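PDB 5DTE: monosaccharide-transporting ATPase from Actinobacillus succinogenes, which probably serves as the periplasmic sugar-binding component of an ABC transporter, and holds D-allose in the cleft between its two lobes. Local coordinates for residues 33-38 with 65-70. Numbering follows the deposited sequence.
With ALL (beta-D-allopyranose), chain E.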
loop_
_atom_site.group_PDB
_atom_site.type_symbol
_atom_site.label_atom_id
_atom_site.label_comp_id
_atom_site.label_asym_id
_atom_site.label_seq_id
_atom_site.Cartn_x
_atom_site.Cartn_y
_atom_site.Cartn_z
ATOM N N MET A 33 -13.528 -1.000 -2.361
ATOM C CA MET A 33 -12.254 -0.311 -2.216
ATOM C C MET A 33 -12.345 0.958 -1.378
ATOM O O MET A 33 -13.335 1.678 -1.425
ATOM C CB MET A 33 -11.692 -0.003 -3.607
ATOM C CG MET A 33 -11.507 -1.251 -4.431
ATOM S SD MET A 33 -10.989 -0.956 -6.110
ATOM C CE MET A 33 -9.333 -0.352 -5.839
ATOM N N LYS A 34 -11.295 1.224 -0.611
ATOM C CA LYS A 34 -11.278 2.372 0.281
ATOM C C LYS A 34 -11.135 3.687 -0.488
ATOM O O LYS A 34 -11.543 4.749 -0.002
ATOM C CB LYS A 34 -10.158 2.221 1.320
ATOM C CG LYS A 34 -8.742 2.110 0.795
ATOM C CD LYS A 34 -7.815 1.546 1.875
ATOM C CE LYS A 34 -6.370 1.987 1.666
ATOM N NZ LYS A 34 -5.449 1.494 2.732
ATOM N N THR A 35 -10.585 3.611 -1.697
ATOM C CA THR A 35 -10.453 4.793 -2.542
ATOM C C THR A 35 -10.104 4.420 -3.988
ATOM O O THR A 35 -9.725 3.291 -4.279
ATOM C CB THR A 35 -9.372 5.776 -1.984
ATOM O OG1 THR A 35 -9.472 7.044 -2.646
ATOM C CG2 THR A 35 -7.958 5.207 -2.148
ATOM N N LEU A 36 -10.266 5.384 -4.884
ATOM C CA LEU A 36 -9.805 5.270 -6.258
ATOM C C LEU A 36 -9.057 6.547 -6.646
ATOM O O LEU A 36 -8.535 6.654 -7.763
ATOM C CB LEU A 36 -10.969 5.033 -7.217
ATOM C CG LEU A 36 -11.400 3.610 -7.564
ATOM C CD1 LEU A 36 -12.501 3.682 -8.601
ATOM C CD2 LEU A 36 -10.235 2.759 -8.070
ATOM N N SER A 37 -9.033 7.507 -5.714
ATOM C CA SER A 37 -8.305 8.771 -5.858
ATOM C C SER A 37 -6.812 8.546 -6.060
ATOM O O SER A 37 -6.150 9.325 -6.743
ATOM C CB SER A 37 -8.527 9.661 -4.631
ATOM O OG SER A 37 -9.899 9.968 -4.448
ATOM N N ASN A 38 -6.289 7.485 -5.450
ATOM C CA ASN A 38 -4.897 7.082 -5.627
ATOM C C ASN A 38 -4.680 6.450 -7.002
ATOM O O ASN A 38 -5.561 5.779 -7.525
ATOM C CB ASN A 38 -4.478 6.101 -4.522
ATOM C CG ASN A 38 -2.963 6.015 -4.351
ATOM O OD1 ASN A 38 -2.190 6.468 -5.205
ATOM N ND2 ASN A 38 -2.532 5.441 -3.233
ATOM N N GLU A 65 -16.329 6.856 -0.060
ATOM C CA GLU A 65 -16.254 8.254 -0.474
ATOM C C GLU A 65 -15.021 8.969 0.079
ATOM O O GLU A 65 -14.179 9.409 -0.693
ATOM C CB GLU A 65 -17.545 8.983 -0.107
ATOM C CG GLU A 65 -18.672 8.636 -1.079
ATOM C CD GLU A 65 -20.026 9.136 -0.643
ATOM O OE1 GLU A 65 -20.197 10.373 -0.545
ATOM O OE2 GLU A 65 -20.917 8.287 -0.411
ATOM N N LYS A 66 -14.868 9.098 1.385
ATOM C CA LYS A 66 -13.552 9.539 1.835
ATOM C C LYS A 66 -12.730 8.280 2.122
ATOM O O LYS A 66 -13.277 7.208 2.423
ATOM C CB LYS A 66 -13.606 10.517 3.039
ATOM C CG LYS A 66 -14.480 10.151 4.226
ATOM C CD LYS A 66 -14.401 11.238 5.315
ATOM C CE LYS A 66 -15.100 10.821 6.618
ATOM N NZ LYS A 66 -14.238 10.057 7.576
ATOM N N GLU A 67 -11.416 8.401 1.962
ATOM C CA GLU A 67 -10.551 7.246 2.100
ATOM C C GLU A 67 -10.629 6.724 3.517
ATOM O O GLU A 67 -10.579 5.520 3.729
ATOM C CB GLU A 67 -9.108 7.588 1.733
ATOM C CG GLU A 67 -8.236 6.350 1.574
ATOM C CD GLU A 67 -6.824 6.649 1.085
ATOM O OE1 GLU A 67 -5.961 5.754 1.217
ATOM O OE2 GLU A 67 -6.576 7.768 0.575
ATOM N N ASP A 68 -10.793 7.639 4.476
ATOM C CA ASP A 68 -10.774 7.294 5.902
ATOM C C ASP A 68 -12.139 6.970 6.527
ATOM O O ASP A 68 -12.205 6.650 7.708
ATOM C CB ASP A 68 -10.107 8.418 6.711
ATOM C CG ASP A 68 -10.676 9.785 6.401
ATOM O OD1 ASP A 68 -11.681 9.862 5.675
ATOM O OD2 ASP A 68 -10.125 10.788 6.898
ATOM N N SER A 69 -13.225 7.028 5.765
ATOM C CA SER A 69 -14.504 6.667 6.365
ATOM C C SER A 69 -14.636 5.165 6.423
ATOM O O SER A 69 -14.954 4.516 5.424
ATOM C CB SER A 69 -15.693 7.255 5.617
ATOM O OG SER A 69 -16.856 7.128 6.425
ATOM N N THR A 70 -14.372 4.630 7.609
ATOM C CA THR A 70 -14.507 3.211 7.884
ATOM C C THR A 70 -15.951 2.725 7.803
ATOM O O THR A 70 -16.223 1.713 7.182
ATOM C CB THR A 70 -13.965 2.874 9.282
ATOM O OG1 THR A 70 -12.544 3.076 9.316
ATOM C CG2 THR A 70 -14.307 1.431 9.653
HETATM C C1 ALL E . -1.836 1.434 1.254
HETATM C C2 ALL E . -1.480 0.710 -0.030
HETATM C C3 ALL E . -0.891 1.616 -1.047
HETATM C C4 ALL E . -1.670 2.884 -1.206
HETATM C C5 ALL E . -1.764 3.554 0.154
HETATM C C6 ALL E . -2.345 4.930 0.112
HETATM O O1 ALL E . -2.587 0.638 2.086
HETATM O O2 ALL E . -0.497 -0.298 0.295
HETATM O O3 ALL E . 0.461 1.975 -0.625
HETATM O O4 ALL E . -1.019 3.748 -2.150
HETATM O O5 ALL E . -2.590 2.697 0.994
HETATM O O6 ALL E . -3.731 4.842 -0.143
#
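K34 and E67 meet at an angle, K34 CE lying 3.8 Å from E67 OE1, and each chain continues to beta-D-allopyranose, gripping it at two points: K34 NZ donates to O1 of the sugar over 3.1 Å, and the sugar's O6 donates to E67 OE1 over 2.8 Å. The two charged ends do not form a salt bridge with each other, since K34 NZ stays 4.6 Å from E67 OE1; the opposite charges probably still steady one another. N38 is a third pocket residue, and its OD1 weakly caps the backbone N of Y40 at the start of helix 39-54.

Behind this first shell, T35 packs obliquely across the E67 side chain, its CG2 3.7 Å from E67 CD and its CB against E67 CG. With CG anti to the backbone N (chi1 -168°) and the chain extended beyond it, E67 carries OE1 past T35 to the sugar's O6. The other branch of T35 is engaged in its own loop: OG1 accepts from S37 N at 3.1 Å, an ST turn. Between the backbones, E67 CA points its hydrogen at K34 O, 3.4 Å away and nearly straight at 177°. E67 itself sits within a type I turn running from K66 to S69.

Both loops follow neighbouring parallel strands, 28-33 and 58-63, of the six-stranded sheet, and lead into helices 39-54 and 70-82, so the contact lines the sugar cleft at the strands' C-terminal ends.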